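Endo-1,3-beta-glucanase (Streptomyces sioyaensis, PDB 3DGT) hydrolyses 1,3-beta-glucans at internal linkages, the present chain being the family 16 glycoside hydrolase catalytic domain of a longer protein. Local coordinates at residues V25-N29 with W30-T34; P109-G113 with D114-G118. All coordinates share one frame; numbering follows the deposited sequence.

Contact 1 of 2, residues V25-N29 with W30-T34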
loop_
_atom_site.group_PDB
_atom_site.type_symbol
_atom_site.label_atom_id
_atom_site.label_comp_id
_atom_site.label_asym_id
_atom_site.label_seq_id
_atom_site.Cartn_x
_atom_site.Cartn_y
_atom_site.Cartn_z
ATOM N N VAL A 25 12.470 12.216 -3.910
ATOM C CA VAL A 25 11.961 11.824 -2.588
ATOM C C VAL A 25 13.083 11.777 -1.524
ATOM O O VAL A 25 14.256 11.608 -1.861
ATOM C CB VAL A 25 11.198 10.466 -2.698
ATOM C CG1 VAL A 25 12.155 9.281 -2.876
ATOM C CG2 VAL A 25 10.279 10.241 -1.529
ATOM N N ASN A 26 12.715 11.950 -0.251
ATOM C CA ASN A 26 13.674 11.890 0.858
ATOM C C ASN A 26 14.110 10.459 1.120
ATOM O O ASN A 26 13.380 9.672 1.734
ATOM C CB ASN A 26 13.069 12.498 2.135
ATOM C CG ASN A 26 14.085 12.649 3.272
ATOM O OD1 ASN A 26 15.225 12.181 3.192
ATOM N ND2 ASN A 26 13.668 13.322 4.338
ATOM N N THR A 27 15.317 10.136 0.671
ATOM C CA THR A 27 15.838 8.778 0.805
ATOM C C THR A 27 16.357 8.458 2.215
ATOM O O THR A 27 16.762 7.320 2.479
ATOM C CB THR A 27 16.904 8.459 -0.261
ATOM O OG1 THR A 27 17.845 9.534 -0.336
ATOM C CG2 THR A 27 16.252 8.271 -1.633
ATOM N N ALA A 28 16.314 9.419 3.139
ATOM C CA ALA A 28 16.485 9.046 4.545
ATOM C C ALA A 28 15.275 8.230 5.009
ATOM O O ALA A 28 15.397 7.405 5.916
ATOM C CB ALA A 28 16.672 10.260 5.430
ATOM N N ASN A 29 14.122 8.462 4.370
ATOM C CA ASN A 29 12.873 7.800 4.740
ATOM C C ASN A 29 12.480 6.658 3.824
ATOM O O ASN A 29 11.761 5.756 4.246
ATOM C CB ASN A 29 11.722 8.805 4.725
ATOM C CG ASN A 29 11.787 9.801 5.854
ATOM O OD1 ASN A 29 12.432 9.578 6.878
ATOM N ND2 ASN A 29 11.092 10.909 5.676
ATOM N N TRP A 30 12.919 6.715 2.564
ATOM C CA TRP A 30 12.443 5.803 1.521
ATOM C C TRP A 30 13.578 5.170 0.746
ATOM O O TRP A 30 14.591 5.811 0.475
ATOM C CB TRP A 30 11.534 6.551 0.540
ATOM C CG TRP A 30 10.350 7.145 1.212
ATOM C CD1 TRP A 30 10.231 8.420 1.670
ATOM C CD2 TRP A 30 9.128 6.480 1.541
ATOM N NE1 TRP A 30 9.007 8.596 2.274
ATOM C CE2 TRP A 30 8.307 7.420 2.205
ATOM C CE3 TRP A 30 8.641 5.184 1.337
ATOM C CZ2 TRP A 30 7.020 7.100 2.659
ATOM C CZ3 TRP A 30 7.356 4.865 1.792
ATOM C CH2 TRP A 30 6.566 5.819 2.446
ATOM N N GLN A 31 13.382 3.909 0.389
ATOM C CA GLN A 31 14.254 3.231 -0.564
ATOM C C GLN A 31 13.487 2.803 -1.804
ATOM O O GLN A 31 12.296 2.502 -1.738
ATOM C CB GLN A 31 14.987 2.051 0.074
ATOM C CG GLN A 31 14.120 1.064 0.824
ATOM C CD GLN A 31 14.965 0.149 1.685
ATOM O OE1 GLN A 31 15.679 0.599 2.589
ATOM N NE2 GLN A 31 14.914 -1.135 1.390
ATOM N N PHE A 32 14.178 2.771 -2.937
ATOM C CA PHE A 32 13.556 2.415 -4.204
ATOM C C PHE A 32 13.632 0.925 -4.494
ATOM O O PHE A 32 14.688 0.303 -4.350
ATOM C CB PHE A 32 14.267 3.130 -5.354
ATOM C CG PHE A 32 14.115 4.619 -5.337
ATOM C CD1 PHE A 32 12.996 5.219 -5.907
ATOM C CD2 PHE A 32 15.100 5.426 -4.777
ATOM C CE1 PHE A 32 12.847 6.601 -5.904
ATOM C CE2 PHE A 32 14.958 6.818 -4.770
ATOM C CZ PHE A 32 13.828 7.400 -5.338
ATOM N N ASP A 33 12.505 0.363 -4.926
ATOM C CA ASP A 33 12.500 -0.970 -5.527
ATOM C C ASP A 33 12.602 -0.747 -7.032
ATOM O O ASP A 33 11.953 0.148 -7.572
ATOM C CB ASP A 33 11.200 -1.713 -5.191
ATOM C CG ASP A 33 11.081 -2.069 -3.724
ATOM O OD1 ASP A 33 12.103 -2.101 -3.023
ATOM O OD2 ASP A 33 9.944 -2.341 -3.273
ATOM N N THR A 34 13.458 -1.511 -7.706
ATOM C CA THR A 34 13.673 -1.275 -9.132
ATOM C C THR A 34 13.640 -2.560 -9.933
ATOM O O THR A 34 13.833 -3.647 -9.387
ATOM C CB THR A 34 14.998 -0.518 -9.424
ATOM O OG1 THR A 34 16.104 -1.311 -8.976
ATOM C CG2 THR A 34 15.030 0.851 -8.729
#
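Val25 divides its two methyls between the rings of Trp30 and Phe32 where an Asx turn, begun by Asn26, leads into strand 30-32 of this jelly-roll-like beta-sandwich, the fold of family 16 glycoside hydrolases. The tight part lies on the Val25 side. With chi1 at 74°, CG1 of Val25 lies between the backbone N and the carbonyl carbon, and CG2 falls anti to that N; Val25 CG2 then meets CD1 of Trp30 at 3.7 Å, while Val25 CG1 reaches CZ of Phe32 at 3.5 Å. Both rings are approached obliquely. The chain itself places the Asn29 carbonyl carbon over one face of the indole, and the side chain of Asn29 adds a close contact, its CB 3.4 Å from Trp30 CD1. Beyond the two segments, Asp15 OD2 accepts from both Trp30 NE1 and Asn29 ND2, tying the turn to strand 9-15. Trp30 and Phe32 both rest on Ile85 of strand 80-87, the antiparallel partner of 30-32. Burial agrees with this, since Val25 and Trp30 are buried and Asn26, Thr27 and Ala28 are exposed.

Asn26 O links the two parts: it lies at the edge of the indole, close to the ring plane and 3.4 Å from Trp30 CD1, and it accepts from Asn29 N and, weakly, from Trp30 N at 3.1 Å with an N-H...O angle of only 131°. On the solvent side, Asn26 OD1 receives the Ala28 N-H at 3.0 Å, closing the Asx turn with a donor that stands clearly above the amide plane. Thr27 has a looser hold: it makes a bent CA-H...O contact with Trp30 O, Thr27 CA and that oxygen 3.2 Å apart, and the one ring contact of its side chain is made by the methyl, Thr27 CG2 lying 3.7 Å from Phe32 CE2.

Contact 2 of 2, residues P109-G113 with D114-G118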
loop_
_atom_site.group_PDB
_atom_site.type_symbol
_atom_site.label_atom_id
_atom_site.label_comp_id
_atom_site.label_asym_id
_atom_site.label_seq_id
_atom_site.Cartn_x
_atom_site.Cartn_y
_atom_site.Cartn_z
ATOM N N PRO A 109 -4.808 7.245 -9.064
ATOM C CA PRO A 109 -4.620 7.765 -10.420
ATOM C C PRO A 109 -5.946 8.156 -11.064
ATOM O O PRO A 109 -6.879 7.354 -11.123
ATOM C CB PRO A 109 -3.964 6.593 -11.147
ATOM C CG PRO A 109 -3.164 5.928 -10.081
ATOM C CD PRO A 109 -4.021 6.021 -8.838
ATOM N N ASN A 110 -6.029 9.398 -11.533
ATOM C CA ASN A 110 -7.297 9.937 -11.999
ATOM C C ASN A 110 -7.553 9.605 -13.454
ATOM O O ASN A 110 -7.331 10.414 -14.362
ATOM C CB ASN A 110 -7.382 11.440 -11.749
ATOM C CG ASN A 110 -8.769 11.990 -11.964
ATOM O OD1 ASN A 110 -9.706 11.263 -12.307
ATOM N ND2 ASN A 110 -8.909 13.283 -11.747
ATOM N N VAL A 111 -8.011 8.373 -13.641
ATOM C CA VAL A 111 -8.260 7.803 -14.958
ATOM C C VAL A 111 -9.303 6.694 -14.786
ATOM O O VAL A 111 -9.291 5.973 -13.790
ATOM C CB VAL A 111 -6.932 7.291 -15.593
ATOM C CG1 VAL A 111 -6.274 6.205 -14.740
ATOM C CG2 VAL A 111 -7.150 6.807 -17.025
ATOM N N THR A 112 -10.241 6.602 -15.726
ATOM C CA THR A 112 -11.326 5.621 -15.638
ATOM C C THR A 112 -11.533 4.955 -16.990
ATOM O O THR A 112 -10.987 5.408 -17.998
ATOM C CB THR A 112 -12.653 6.275 -15.176
ATOM O OG1 THR A 112 -13.048 7.260 -16.133
ATOM C CG2 THR A 112 -12.495 6.941 -13.811
ATOM N N GLY A 113 -12.320 3.887 -17.005
ATOM C CA GLY A 113 -12.703 3.221 -18.252
ATOM C C GLY A 113 -11.557 2.505 -18.927
ATOM O O GLY A 113 -10.620 2.048 -18.272
ATOM N N ASP A 114 -11.619 2.409 -20.253
ATOM C CA ASP A 114 -10.590 1.663 -20.988
ATOM C C ASP A 114 -9.186 2.220 -20.761
ATOM O O ASP A 114 -8.213 1.472 -20.752
ATOM C CB ASP A 114 -10.877 1.635 -22.496
ATOM C CG ASP A 114 -12.077 0.765 -22.865
ATOM O OD1 ASP A 114 -12.620 0.051 -21.995
ATOM O OD2 ASP A 114 -12.476 0.806 -24.052
ATOM N N ALA A 115 -9.093 3.534 -20.559
ATOM C CA ALA A 115 -7.810 4.199 -20.331
ATOM C C ALA A 115 -7.133 3.794 -19.020
ATOM O O ALA A 115 -5.918 3.941 -18.890
ATOM C CB ALA A 115 -8.001 5.710 -20.384
ATOM N N ALA A 116 -7.913 3.278 -18.070
ATOM C CA ALA A 116 -7.407 2.911 -16.748
ATOM C C ALA A 116 -7.031 1.448 -16.643
ATOM O O ALA A 116 -6.573 1.013 -15.588
ATOM C CB ALA A 116 -8.444 3.235 -15.697
ATOM N N ALA A 117 -7.233 0.670 -17.710
ATOM C CA ALA A 117 -7.085 -0.775 -17.608
ATOM C C ALA A 117 -5.651 -1.147 -17.253
ATOM O O ALA A 117 -4.696 -0.786 -17.962
ATOM C CB ALA A 117 -7.530 -1.453 -18.894
ATOM N N GLY A 118 -5.500 -1.845 -16.133
ATOM C CA GLY A 118 -4.179 -2.258 -15.666
ATOM C C GLY A 118 -3.621 -1.468 -14.492
ATOM O O GLY A 118 -2.726 -1.950 -13.803
#
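The methyls of Ala115 and Ala116, on a short 3-10 turn in the loop between strands 99-107 and 119-127 of the beta-sandwich, pack against the two branches of Val111. The CB atoms of Val111 and Ala116 point toward each other's segments, and chi1 of 60° fixes which methyl of the valine goes where. CG2 of Val111, anti to its own amide nitrogen, meets Ala115 CB at 3.6 Å, and Val111 CG1 faces Ala116 CB at 3.8 Å. The methyl of Ala116 also sits 3.4 Å from Val111 O, so it lies against backbone as well as side chain. Tyr119 and His264 touch Val111 from outside the two segments. Trimming Val111 to alanine removes both methyls and would probably open a gap beside Ala115 and Ala116, leaving the turn less firmly seated against the chain before it. Asp114, an exposed residue, directs its CB away overall, although that atom still touches Gly113 C. Gly113 introduces the turn at a positive phi of 69°, which favours glycine, and its carbonyl closes it: Ala116 N donates to Gly113 O at 3.0 Å, with an N-H...O angle of 154°.

How the contacts relate
Both contacts are local, partly buried turns next to strands, and their centres lie 27 Å apart, with nearest atoms about 15 Å away, so neither touches the other. Contact 1 leads into strand 30-32 and is bound to strands 9-15 and 80-87; contact 2 spans the loop from 99-107 to 119-127 and lies farther from the chain centre, about 19 Å against 15 Å. Each buries a valine, but contact 1 sets it against aromatic rings and, separately, Trp30 and Asn29 share the carboxylate of Asp15, whereas within contact 2 it meets alanine methyls and backbone. The side chain of Trp30 lies about 10 Å from the bound magnesium ion; contact 2 lies away from it.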